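Local coordinates for protein RNA polymerase sigma factor SIGMA-28 (FliA) (Aquifex aeolicus, PDB 1RP3) that probably acts as a flagellar sigma factor directing RNA polymerase to promoters, and is captured here intact but inactive in complex with the anti-sigma factor FlgM, at residues E160-S165 with E171-E176; L53-D58 with K73-G78; I196-Y201 with A210-T215; S142-L147 with Q222-A227. All blocks are in the same frame, centred on the assembly; numbering follows the deposited sequence.

Contact 1 (E160-S165 with E171-E176); sequences ELIPSS and EVIKRE
A small, loosely packed apolar contact at the surface joins the loop between helices 129-158 and 167-185 to the second of these helices, with I173 reaching across to L161, I162 and S165. I173 supplies the helix side by itself, through the end of its longer branch. That branch runs out nearly straight, chi2 being 167°, and delivers CD1 to the loop. I173 CD1 lies 4.4 Å from L161 CB and, on another side, 4.4 Å from I162 CG2. S165 OG is also near it, at 4.5 Å from I173 CD1, but as a neighbour in packing and not as a polar partner. I162 offers its short branch to I173, while the CG1-CD1 arm leads elsewhere.

The loop, following the long helix 129-158 of sigma-70 region 3, presents these groups from a compact turn with 3-10 geometry at I162 and P163, where the backbone amides of S164 and S165 return to the carbonyls of L161 and I162. I162 O is gripped twice by one residue: S165 N and S165 OG approach from the same face of its plane. The hydroxyl bond, 2.9 Å from S165 OG to I162 O, is sharply bent, with a C=O...OG angle of 98° and OG tilted 27° out of the carbonyl plane. The hydroxyl thus spends its hydrogen bond within its own loop while lying beside the I173 methyl. R67, on helix 66-85, hydrogen-bonds through NH2 to S165 O and so ties the far end of the turn to the region 2 helices. Helix 167-185 runs on from here toward the region 4 helices.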
loop_
_atom_site.group_PDB
_atom_site.type_symbol
_atom_site.label_atom_id
_atom_site.label_comp_id
_atom_site.label_asym_id
_atom_site.label_seq_id
_atom_site.Cartn_x
_atom_site.Cartn_y
_atom_site.Cartn_z
ATOM N N GLU A 160 18.700 9.816 4.446
ATOM C CA GLU A 160 19.619 10.693 5.163
ATOM C C GLU A 160 20.909 10.872 4.351
ATOM O O GLU A 160 21.674 11.810 4.577
ATOM C CB GLU A 160 19.932 10.111 6.542
ATOM N N LEU A 161 21.132 9.968 3.399
ATOM C CA LEU A 161 22.318 10.001 2.547
ATOM C C LEU A 161 22.110 10.619 1.168
ATOM O O LEU A 161 22.897 11.462 0.741
ATOM C CB LEU A 161 22.885 8.593 2.370
ATOM C CG LEU A 161 23.822 8.071 3.455
ATOM C CD1 LEU A 161 23.208 8.252 4.832
ATOM C CD2 LEU A 161 24.145 6.608 3.183
ATOM N N ILE A 162 21.039 10.223 0.487
ATOM C CA ILE A 162 20.772 10.718 -0.858
ATOM C C ILE A 162 20.788 12.239 -1.055
ATOM O O ILE A 162 21.241 12.713 -2.100
ATOM C CB ILE A 162 19.502 10.050 -1.511
ATOM C CG1 ILE A 162 18.209 10.500 -0.836
ATOM C CG2 ILE A 162 19.607 8.531 -1.452
ATOM C CD1 ILE A 162 17.544 11.699 -1.504
ATOM N N PRO A 163 20.328 13.027 -0.059
ATOM C CA PRO A 163 20.356 14.480 -0.267
ATOM C C PRO A 163 21.772 15.039 -0.416
ATOM O O PRO A 163 21.976 16.044 -1.091
ATOM C CB PRO A 163 19.644 15.024 0.981
ATOM C CG PRO A 163 19.935 13.997 2.018
ATOM C CD PRO A 163 19.714 12.716 1.245
ATOM N N SER A 164 22.747 14.404 0.223
ATOM C CA SER A 164 24.125 14.862 0.104
ATOM C C SER A 164 24.951 13.923 -0.793
ATOM O O SER A 164 26.181 13.985 -0.817
ATOM C CB SER A 164 24.771 15.029 1.490
ATOM O OG SER A 164 24.870 13.798 2.187
ATOM N N SER A 165 24.265 13.063 -1.541
ATOM C CA SER A 165 24.942 12.129 -2.435
ATOM C C SER A 165 24.773 12.552 -3.888
ATOM O O SER A 165 23.913 13.367 -4.210
ATOM C CB SER A 165 24.407 10.707 -2.238
ATOM O OG SER A 165 23.104 10.566 -2.771
ATOM N N GLU A 171 22.337 5.949 -7.371
ATOM C CA GLU A 171 22.088 4.771 -8.190
ATOM C C GLU A 171 22.689 3.533 -7.543
ATOM O O GLU A 171 22.099 2.453 -7.606
ATOM C CB GLU A 171 22.649 4.969 -9.602
ATOM N N VAL A 172 23.847 3.701 -6.901
ATOM C CA VAL A 172 24.525 2.594 -6.220
ATOM C C VAL A 172 23.738 2.164 -4.982
ATOM O O VAL A 172 23.531 0.974 -4.745
ATOM C CB VAL A 172 25.964 2.971 -5.793
ATOM C CG1 VAL A 172 26.599 1.825 -5.005
ATOM C CG2 VAL A 172 26.806 3.291 -7.011
ATOM N N ILE A 173 23.326 3.145 -4.186
ATOM C CA ILE A 173 22.543 2.894 -2.984
ATOM C C ILE A 173 21.244 2.177 -3.369
ATOM O O ILE A 173 20.841 1.219 -2.714
ATOM C CB ILE A 173 22.224 4.224 -2.251
ATOM C CG1 ILE A 173 23.530 4.886 -1.788
ATOM C CG2 ILE A 173 21.318 3.974 -1.056
ATOM C CD1 ILE A 173 23.375 6.343 -1.347
ATOM N N LYS A 174 20.617 2.633 -4.452
ATOM C CA LYS A 174 19.379 2.027 -4.931
ATOM C C LYS A 174 19.622 0.600 -5.417
ATOM O O LYS A 174 18.802 -0.279 -5.164
ATOM C CB LYS A 174 18.759 2.869 -6.041
ATOM N N ARG A 175 20.751 0.369 -6.092
ATOM C CA ARG A 175 21.091 -0.969 -6.585
ATOM C C ARG A 175 21.323 -1.958 -5.457
ATOM O O ARG A 175 20.996 -3.133 -5.587
ATOM C CB ARG A 175 22.304 -0.943 -7.519
ATOM C CG ARG A 175 21.913 -1.017 -8.983
ATOM C CD ARG A 175 23.105 -1.099 -9.923
ATOM N NE ARG A 175 22.658 -1.227 -11.312
ATOM C CZ ARG A 175 23.455 -1.457 -12.352
ATOM N NH1 ARG A 175 24.768 -1.586 -12.179
ATOM N NH2 ARG A 175 22.939 -1.569 -13.571
ATOM N N GLU A 176 21.879 -1.483 -4.347
ATOM C CA GLU A 176 22.114 -2.352 -3.203
ATOM C C GLU A 176 20.770 -2.797 -2.619
ATOM O O GLU A 176 20.646 -3.906 -2.093
ATOM C CB GLU A 176 22.945 -1.626 -2.146
#

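Contact 2 (L53-D58 with K73-G78); sequences LIKAVD and KLRIKG
The guanidinium of R75 lies with one face over the backbone of helix 42-58 at A56 N, while K55 CB comes up to it obliquely. R75 NH2 is 3.8 Å from K55 CB, and the other terminal nitrogen, NH1, is hydrogen-bonded to the hydroxyl of Y71 one turn back on its own helix. The first torsion, -62°, sets R75 CG beside its backbone N, where it packs on A56 CB at 3.6 Å; bends at chi2 and chi3 then bring the guanidinium round over A56 N. The small A56 side chain thus meets the root of the arginine, and its backbone meets the head.

The two segments belong to sigma-70 region 2, an all-helical unit, and run roughly antiparallel at 144°, their axes 8.5 Å apart at closest approach. Further along, L53 CB packs against I76 CG1 at 4.1 Å; both residues also touch helix 7-33, L53 at Y21 and I76 at V25. K55 leads its extended chain away from the contact, leaving its NZ 5.8 Å from R75 NH2, near enough that the like charges would probably repel mildly. Next to I76, K77 forms a salt bridge with the C-terminal carboxylate of T88 of FlgM.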
loop_
_atom_site.group_PDB
_atom_site.type_symbol
_atom_site.label_atom_id
_atom_site.label_comp_id
_atom_site.label_asym_id
_atom_site.label_seq_id
_atom_site.Cartn_x
_atom_site.Cartn_y
_atom_site.Cartn_z
ATOM N N LEU A 53 2.232 14.897 3.826
ATOM C CA LEU A 53 2.639 15.730 2.705
ATOM C C LEU A 53 3.073 17.136 3.135
ATOM O O LEU A 53 4.111 17.630 2.706
ATOM C CB LEU A 53 1.500 15.821 1.694
ATOM C CG LEU A 53 1.582 16.923 0.635
ATOM C CD1 LEU A 53 2.839 16.793 -0.219
ATOM C CD2 LEU A 53 0.331 16.876 -0.238
ATOM N N ILE A 54 2.284 17.760 4.000
ATOM C CA ILE A 54 2.573 19.106 4.474
ATOM C C ILE A 54 3.879 19.140 5.266
ATOM O O ILE A 54 4.653 20.080 5.147
ATOM C CB ILE A 54 1.424 19.641 5.355
ATOM C CG1 ILE A 54 0.151 19.784 4.522
ATOM C CG2 ILE A 54 1.811 20.966 6.001
ATOM C CD1 ILE A 54 -1.090 20.181 5.346
ATOM N N LYS A 55 4.094 18.128 6.099
ATOM C CA LYS A 55 5.312 18.043 6.892
ATOM C C LYS A 55 6.546 17.861 6.017
ATOM O O LYS A 55 7.577 18.480 6.276
ATOM C CB LYS A 55 5.215 16.921 7.917
ATOM C CG LYS A 55 4.279 17.251 9.066
ATOM C CD LYS A 55 4.196 16.092 10.043
ATOM C CE LYS A 55 3.345 16.439 11.254
ATOM N NZ LYS A 55 3.111 15.221 12.107
ATOM N N ALA A 56 6.420 17.050 4.966
ATOM C CA ALA A 56 7.516 16.803 4.032
ATOM C C ALA A 56 7.871 18.080 3.282
ATOM O O ALA A 56 9.043 18.373 3.056
ATOM C CB ALA A 56 7.137 15.700 3.031
ATOM N N VAL A 57 6.852 18.843 2.904
ATOM C CA VAL A 57 7.070 20.089 2.176
ATOM C C VAL A 57 7.829 21.106 3.031
ATOM O O VAL A 57 8.743 21.770 2.549
ATOM C CB VAL A 57 5.731 20.683 1.685
ATOM C CG1 VAL A 57 5.893 22.144 1.264
ATOM C CG2 VAL A 57 5.221 19.866 0.528
ATOM N N ASP A 58 7.488 21.168 4.311
ATOM C CA ASP A 58 8.123 22.101 5.223
ATOM C C ASP A 58 9.575 21.756 5.521
ATOM O O ASP A 58 10.419 22.649 5.632
ATOM C CB ASP A 58 7.329 22.192 6.536
ATOM C CG ASP A 58 5.956 22.829 6.356
ATOM O OD1 ASP A 58 5.685 23.402 5.275
ATOM O OD2 ASP A 58 5.145 22.762 7.310
ATOM N N LYS A 73 6.808 11.348 -1.502
ATOM C CA LYS A 73 6.149 10.054 -1.592
ATOM C C LYS A 73 6.441 9.192 -0.381
ATOM O O LYS A 73 5.554 8.548 0.173
ATOM C CB LYS A 73 6.576 9.315 -2.858
ATOM C CG LYS A 73 5.727 8.091 -3.131
ATOM C CD LYS A 73 6.517 6.973 -3.788
ATOM C CE LYS A 73 7.019 7.353 -5.170
ATOM N NZ LYS A 73 7.891 6.277 -5.727
ATOM N N LEU A 74 7.683 9.238 0.068
ATOM C CA LEU A 74 8.102 8.453 1.208
ATOM C C LEU A 74 7.411 8.893 2.503
ATOM O O LEU A 74 6.963 8.049 3.291
ATOM C CB LEU A 74 9.617 8.546 1.335
ATOM C CG LEU A 74 10.278 7.775 2.468
ATOM C CD1 LEU A 74 10.010 6.273 2.312
ATOM C CD2 LEU A 74 11.762 8.072 2.439
ATOM N N ARG A 75 7.314 10.203 2.722
ATOM C CA ARG A 75 6.662 10.716 3.927
ATOM C C ARG A 75 5.159 10.444 3.949
ATOM O O ARG A 75 4.589 10.184 5.007
ATOM C CB ARG A 75 6.934 12.211 4.107
ATOM C CG ARG A 75 8.416 12.572 4.281
ATOM C CD ARG A 75 8.973 12.050 5.592
ATOM N NE ARG A 75 8.148 12.421 6.744
ATOM C CZ ARG A 75 8.237 13.579 7.405
ATOM N NH1 ARG A 75 9.122 14.508 7.044
ATOM N NH2 ARG A 75 7.424 13.820 8.429
ATOM N N ILE A 76 4.526 10.485 2.778
ATOM C CA ILE A 76 3.094 10.232 2.654
ATOM C C ILE A 76 2.806 8.789 3.066
ATOM O O ILE A 76 1.940 8.551 3.904
ATOM C CB ILE A 76 2.596 10.480 1.197
ATOM C CG1 ILE A 76 2.659 11.969 0.867
ATOM C CG2 ILE A 76 1.182 9.929 0.994
ATOM C CD1 ILE A 76 2.475 12.259 -0.614
ATOM N N LYS A 77 3.548 7.842 2.487
ATOM C CA LYS A 77 3.382 6.418 2.813
ATOM C C LYS A 77 3.645 6.207 4.302
ATOM O O LYS A 77 2.871 5.541 4.990
ATOM C CB LYS A 77 4.335 5.547 1.979
ATOM C CG LYS A 77 4.027 5.567 0.482
ATOM C CD LYS A 77 4.830 4.552 -0.320
ATOM C CE LYS A 77 4.373 4.531 -1.786
ATOM N NZ LYS A 77 4.949 3.403 -2.585
ATOM N N GLY A 78 4.673 6.895 4.804
ATOM C CA GLY A 78 5.057 6.792 6.194
ATOM C C GLY A 78 3.957 7.239 7.118
ATOM O O GLY A 78 3.648 6.538 8.074
#

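Contact 3 (I196-Y201 with A210-T215); sequences IQLIFY and AKILET
L198 and I212 are 9.1 Å apart between CA atoms, so the backbones stand well off and side chains must bridge them, at a point where helix 206-212 is about to end in a Schellman motif: E214 takes positive phi (56°), T215 N bonds to A210 O, and E214 N bonds weakly to K211 O. From helix 190-201 the bridging is done by L198, whose CD1 serves two partners. It meets I212 CG2 at 4.2 Å, the two side chains reaching tip to tip, and L213 CD2, also 4.2 Å from L198 CD1, comes in at a slant across the leucine. The first torsion of I212, -59°, leaves its short branch, CG2, facing L198. All three contacting groups are methyls, with no hydrogen bond between the segments.

L198 also packs on V209 within helix 206-212, while L213 lies back along helix 190-201 against R191, L194 and V195. FlgM adds to the same apolar patch, its L63 on L198 and its I67 on I212. On another side stands helix 217-236, touched by I196 at A227 and by A210 at V217, which completes the helix-turn-helix arrangement expected of sigma-70 region 4.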
loop_
_atom_site.group_PDB
_atom_site.type_symbol
_atom_site.label_atom_id
_atom_site.label_comp_id
_atom_site.label_asym_id
_atom_site.label_seq_id
_atom_site.Cartn_x
_atom_site.Cartn_y
_atom_site.Cartn_z
ATOM N N ILE A 196 2.521 -13.061 -5.707
ATOM C CA ILE A 196 3.121 -11.784 -5.359
ATOM C C ILE A 196 3.213 -10.879 -6.578
ATOM O O ILE A 196 2.922 -9.686 -6.491
ATOM C CB ILE A 196 4.518 -11.952 -4.733
ATOM C CG1 ILE A 196 4.405 -12.605 -3.357
ATOM C CG2 ILE A 196 5.192 -10.603 -4.572
ATOM C CD1 ILE A 196 3.588 -11.802 -2.358
ATOM N N GLN A 197 3.563 -11.452 -7.726
ATOM C CA GLN A 197 3.684 -10.651 -8.934
ATOM C C GLN A 197 2.328 -10.099 -9.363
ATOM O O GLN A 197 2.214 -8.914 -9.701
ATOM C CB GLN A 197 4.330 -11.452 -10.072
ATOM C CG GLN A 197 4.581 -10.625 -11.337
ATOM C CD GLN A 197 5.396 -11.368 -12.400
ATOM O OE1 GLN A 197 6.508 -11.851 -12.141
ATOM N NE2 GLN A 197 4.859 -11.429 -13.610
ATOM N N LEU A 198 1.293 -10.939 -9.331
ATOM C CA LEU A 198 -0.035 -10.489 -9.736
ATOM C C LEU A 198 -0.579 -9.415 -8.802
ATOM O O LEU A 198 -1.298 -8.507 -9.232
ATOM C CB LEU A 198 -1.014 -11.664 -9.808
ATOM C CG LEU A 198 -0.895 -12.671 -10.962
ATOM C CD1 LEU A 198 -1.969 -13.724 -10.813
ATOM C CD2 LEU A 198 -1.026 -12.000 -12.308
ATOM N N ILE A 199 -0.203 -9.503 -7.530
ATOM C CA ILE A 199 -0.671 -8.553 -6.539
ATOM C C ILE A 199 0.060 -7.222 -6.529
ATOM O O ILE A 199 -0.575 -6.171 -6.553
ATOM C CB ILE A 199 -0.653 -9.173 -5.120
ATOM C CG1 ILE A 199 -1.844 -10.126 -4.977
ATOM C CG2 ILE A 199 -0.705 -8.083 -4.050
ATOM C CD1 ILE A 199 -2.056 -10.692 -3.598
ATOM N N PHE A 200 1.388 -7.270 -6.551
ATOM C CA PHE A 200 2.194 -6.059 -6.482
ATOM C C PHE A 200 2.715 -5.498 -7.785
ATOM O O PHE A 200 2.851 -4.285 -7.918
ATOM C CB PHE A 200 3.361 -6.257 -5.515
ATOM C CG PHE A 200 2.939 -6.493 -4.096
ATOM C CD1 PHE A 200 2.705 -7.776 -3.639
ATOM C CD2 PHE A 200 2.832 -5.433 -3.202
ATOM C CE1 PHE A 200 2.368 -8.009 -2.306
ATOM C CE2 PHE A 200 2.494 -5.654 -1.861
ATOM C CZ PHE A 200 2.267 -6.948 -1.414
ATOM N N TYR A 201 3.077 -6.367 -8.723
ATOM C CA TYR A 201 3.578 -5.888 -10.000
ATOM C C TYR A 201 2.398 -5.560 -10.912
ATOM O O TYR A 201 2.427 -4.565 -11.626
ATOM C CB TYR A 201 4.524 -6.904 -10.643
ATOM C CG TYR A 201 5.008 -6.495 -12.018
ATOM C CD1 TYR A 201 5.958 -5.487 -12.169
ATOM C CD2 TYR A 201 4.494 -7.100 -13.168
ATOM C CE1 TYR A 201 6.386 -5.087 -13.432
ATOM C CE2 TYR A 201 4.910 -6.713 -14.434
ATOM C CZ TYR A 201 5.856 -5.706 -14.564
ATOM O OH TYR A 201 6.259 -5.322 -15.825
ATOM N N ALA A 210 -7.809 -14.176 -7.407
ATOM C CA ALA A 210 -8.563 -15.417 -7.232
ATOM C C ALA A 210 -9.252 -15.854 -8.530
ATOM O O ALA A 210 -9.312 -17.039 -8.841
ATOM C CB ALA A 210 -9.596 -15.256 -6.115
ATOM N N LYS A 211 -9.764 -14.882 -9.278
ATOM C CA LYS A 211 -10.443 -15.143 -10.542
ATOM C C LYS A 211 -9.448 -15.612 -11.602
ATOM O O LYS A 211 -9.723 -16.547 -12.359
ATOM C CB LYS A 211 -11.185 -13.885 -11.007
ATOM C CG LYS A 211 -12.306 -13.460 -10.058
ATOM C CD LYS A 211 -12.699 -11.987 -10.189
ATOM C CE LYS A 211 -13.333 -11.648 -11.533
ATOM N NZ LYS A 211 -13.744 -10.210 -11.570
ATOM N N ILE A 212 -8.274 -14.990 -11.620
ATOM C CA ILE A 212 -7.233 -15.340 -12.576
ATOM C C ILE A 212 -6.736 -16.761 -12.328
ATOM O O ILE A 212 -6.686 -17.567 -13.253
ATOM C CB ILE A 212 -6.038 -14.342 -12.507
ATOM C CG1 ILE A 212 -6.519 -12.925 -12.804
ATOM C CG2 ILE A 212 -4.979 -14.702 -13.518
ATOM C CD1 ILE A 212 -5.467 -11.875 -12.586
ATOM N N LEU A 213 -6.383 -17.075 -11.084
ATOM C CA LEU A 213 -5.874 -18.410 -10.761
ATOM C C LEU A 213 -6.946 -19.498 -10.594
ATOM O O LEU A 213 -6.627 -20.668 -10.324
ATOM C CB LEU A 213 -4.948 -18.354 -9.543
ATOM C CG LEU A 213 -3.738 -17.428 -9.721
ATOM C CD1 LEU A 213 -2.809 -17.538 -8.518
ATOM C CD2 LEU A 213 -2.991 -17.778 -11.006
ATOM N N GLU A 214 -8.205 -19.112 -10.799
ATOM C CA GLU A 214 -9.345 -20.019 -10.696
ATOM C C GLU A 214 -9.446 -20.727 -9.342
ATOM O O GLU A 214 -9.800 -21.905 -9.277
ATOM C CB GLU A 214 -9.315 -21.039 -11.834
ATOM N N THR A 215 -9.131 -20.011 -8.266
ATOM C CA THR A 215 -9.210 -20.584 -6.929
ATOM C C THR A 215 -10.034 -19.671 -6.019
ATOM O O THR A 215 -10.724 -18.767 -6.503
ATOM C CB THR A 215 -7.802 -20.800 -6.334
ATOM O OG1 THR A 215 -7.898 -21.535 -5.101
ATOM C CG2 THR A 215 -7.127 -19.460 -6.082
#

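Contact 4 (S142-L147 with Q222-A227); sequences SYILSL and QLKAKA
Y143, the first residue of 142-147 to touch helix 217-236, receives the A225 methyl above and just outside the CD2-CE2 rim of its ring. Its CD2 is 3.7 Å from A225 CB, with CE2 of the same ring almost as close to that methyl. The carbonyl oxygen of A225 stands over the same ring face, 4.1 Å above the plane and displaced toward the rim, a loose approach rather than a bond. The backbones come near here, 6.3 Å between the CA atoms of Y143 and A225, since the alanine takes up little room. The phenol hydroxyl points on to E98, hydrogen-bonding to its OE2, and this fixes the far end of the ring. With an alanine in place of Y143, the A225 methyl would lose its aromatic neighbour, and a gap is likely to open between the helices, E98 being left without this hydroxyl partner.

I144 follows, its side chain lying aslant the end of K224, with I144 CD1 3.8 Å from K224 NZ and 4.1 Å from K224 CE. A chi1 of 179° sends the K224 chain straight out from its helix, and it stays extended, which carries the amine past the isoleucine to a hydrogen bond with H35 ND1; I144 touches H35 as well. L147 points toward helix 217-236 and packs there on L228, and F87 of FlgM rests on both I144 and L147. Thus the long helix of region 3 lies against the last helix of the region 4 helix-turn-helix, the DNA-reading element in this family, a packing consistent with the inactive conformation of the FlgM-bound factor.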
loop_
_atom_site.group_PDB
_atom_site.type_symbol
_atom_site.label_atom_id
_atom_site.label_comp_id
_atom_site.label_asym_id
_atom_site.label_seq_id
_atom_site.Cartn_x
_atom_site.Cartn_y
_atom_site.Cartn_z
ATOM N N SER A 142 -1.494 -7.300 8.275
ATOM C CA SER A 142 -0.539 -7.418 9.370
ATOM C C SER A 142 0.826 -7.785 8.811
ATOM O O SER A 142 1.841 -7.294 9.291
ATOM C CB SER A 142 -0.968 -8.516 10.346
ATOM O OG SER A 142 -2.218 -8.218 10.932
ATOM N N TYR A 143 0.847 -8.654 7.805
ATOM C CA TYR A 143 2.101 -9.058 7.187
ATOM C C TYR A 143 2.656 -7.949 6.310
ATOM O O TYR A 143 3.861 -7.864 6.086
ATOM C CB TYR A 143 1.933 -10.353 6.401
ATOM C CG TYR A 143 1.694 -11.553 7.297
ATOM C CD1 TYR A 143 2.721 -12.072 8.098
ATOM C CD2 TYR A 143 0.431 -12.148 7.380
ATOM C CE1 TYR A 143 2.494 -13.154 8.954
ATOM C CE2 TYR A 143 0.195 -13.227 8.234
ATOM C CZ TYR A 143 1.227 -13.724 9.019
ATOM O OH TYR A 143 0.994 -14.796 9.855
ATOM N N ILE A 144 1.773 -7.089 5.815
ATOM C CA ILE A 144 2.209 -5.964 5.004
ATOM C C ILE A 144 2.889 -4.972 5.934
ATOM O O ILE A 144 3.954 -4.455 5.622
ATOM C CB ILE A 144 1.022 -5.311 4.265
ATOM C CG1 ILE A 144 0.704 -6.143 3.031
ATOM C CG2 ILE A 144 1.333 -3.859 3.866
ATOM C CD1 ILE A 144 -0.602 -5.800 2.394
ATOM N N LEU A 145 2.286 -4.751 7.095
ATOM C CA LEU A 145 2.836 -3.832 8.084
ATOM C C LEU A 145 4.221 -4.273 8.530
ATOM O O LEU A 145 5.174 -3.484 8.523
ATOM C CB LEU A 145 1.916 -3.736 9.294
ATOM C CG LEU A 145 0.688 -2.852 9.103
ATOM C CD1 LEU A 145 -0.234 -3.009 10.272
ATOM C CD2 LEU A 145 1.106 -1.386 8.931
ATOM N N SER A 146 4.323 -5.534 8.936
ATOM C CA SER A 146 5.600 -6.090 9.371
ATOM C C SER A 146 6.667 -5.940 8.290
ATOM O O SER A 146 7.801 -5.588 8.583
ATOM C CB SER A 146 5.442 -7.562 9.756
ATOM O OG SER A 146 4.659 -7.665 10.924
ATOM N N LEU A 147 6.302 -6.194 7.041
ATOM C CA LEU A 147 7.264 -6.050 5.964
ATOM C C LEU A 147 7.616 -4.578 5.735
ATOM O O LEU A 147 8.736 -4.265 5.350
ATOM C CB LEU A 147 6.741 -6.679 4.679
ATOM C CG LEU A 147 7.740 -6.676 3.527
ATOM C CD1 LEU A 147 9.079 -7.257 4.002
ATOM C CD2 LEU A 147 7.181 -7.475 2.351
ATOM N N GLN A 222 -3.703 -17.105 1.843
ATOM C CA GLN A 222 -2.686 -17.862 2.582
ATOM C C GLN A 222 -1.361 -17.803 1.818
ATOM O O GLN A 222 -0.296 -17.681 2.411
ATOM C CB GLN A 222 -3.102 -19.319 2.828
ATOM C CG GLN A 222 -2.929 -20.249 1.636
ATOM C CD GLN A 222 -2.873 -21.711 2.044
ATOM O OE1 GLN A 222 -2.096 -22.086 2.931
ATOM N NE2 GLN A 222 -3.699 -22.547 1.402
ATOM N N LEU A 223 -1.443 -17.855 0.492
ATOM C CA LEU A 223 -0.261 -17.777 -0.350
ATOM C C LEU A 223 0.426 -16.404 -0.237
ATOM O O LEU A 223 1.654 -16.324 -0.246
ATOM C CB LEU A 223 -0.631 -18.086 -1.802
ATOM C CG LEU A 223 -0.893 -19.564 -2.135
ATOM C CD1 LEU A 223 -1.333 -19.733 -3.593
ATOM C CD2 LEU A 223 0.359 -20.395 -1.868
ATOM N N LYS A 224 -0.373 -15.338 -0.122
ATOM C CA LYS A 224 0.141 -13.972 0.009
ATOM C C LYS A 224 0.782 -13.817 1.387
ATOM O O LYS A 224 1.907 -13.358 1.501
ATOM C CB LYS A 224 -0.996 -12.951 -0.162
ATOM C CG LYS A 224 -0.574 -11.478 -0.023
ATOM C CD LYS A 224 -1.765 -10.511 -0.132
ATOM C CE LYS A 224 -1.319 -9.047 -0.043
ATOM N NZ LYS A 224 -2.458 -8.101 -0.031
ATOM N N ALA A 225 0.068 -14.237 2.424
ATOM C CA ALA A 225 0.572 -14.153 3.793
ATOM C C ALA A 225 1.872 -14.936 3.979
ATOM O O ALA A 225 2.803 -14.451 4.628
ATOM C CB ALA A 225 -0.478 -14.642 4.772
ATOM N N LYS A 226 1.942 -16.131 3.390
ATOM C CA LYS A 226 3.141 -16.961 3.491
ATOM C C LYS A 226 4.295 -16.287 2.771
ATOM O O LYS A 226 5.388 -16.152 3.318
ATOM C CB LYS A 226 2.892 -18.355 2.924
ATOM N N ALA A 227 4.040 -15.807 1.563
ATOM C CA ALA A 227 5.077 -15.119 0.809
ATOM C C ALA A 227 5.570 -13.875 1.563
ATOM O O ALA A 227 6.770 -13.643 1.676
ATOM C CB ALA A 227 4.559 -14.737 -0.548
#

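Contacts 3 and 4 adjoin, their centres 15 Å apart: I199 CD1 packs on K224 CD at 3.5 Å and I196 CG1 on A227 CB at 3.5 Å, so helix 190-201 and the region 3 helix both bear on helix 217-236. Along the chain, contacts 1 and 3 are nested inside the loop closed by contact 4, which brings region 4 back onto region 3. Contact 2, in region 2, lies on the other side of the chain's centre from contact 3, about 31 Å away between centres. Contact 1 is peripheral, about 19 Å from contact 2 between centres. FlgM reaches contacts 2, 3 and 4, but does not touch the segments of contact 1.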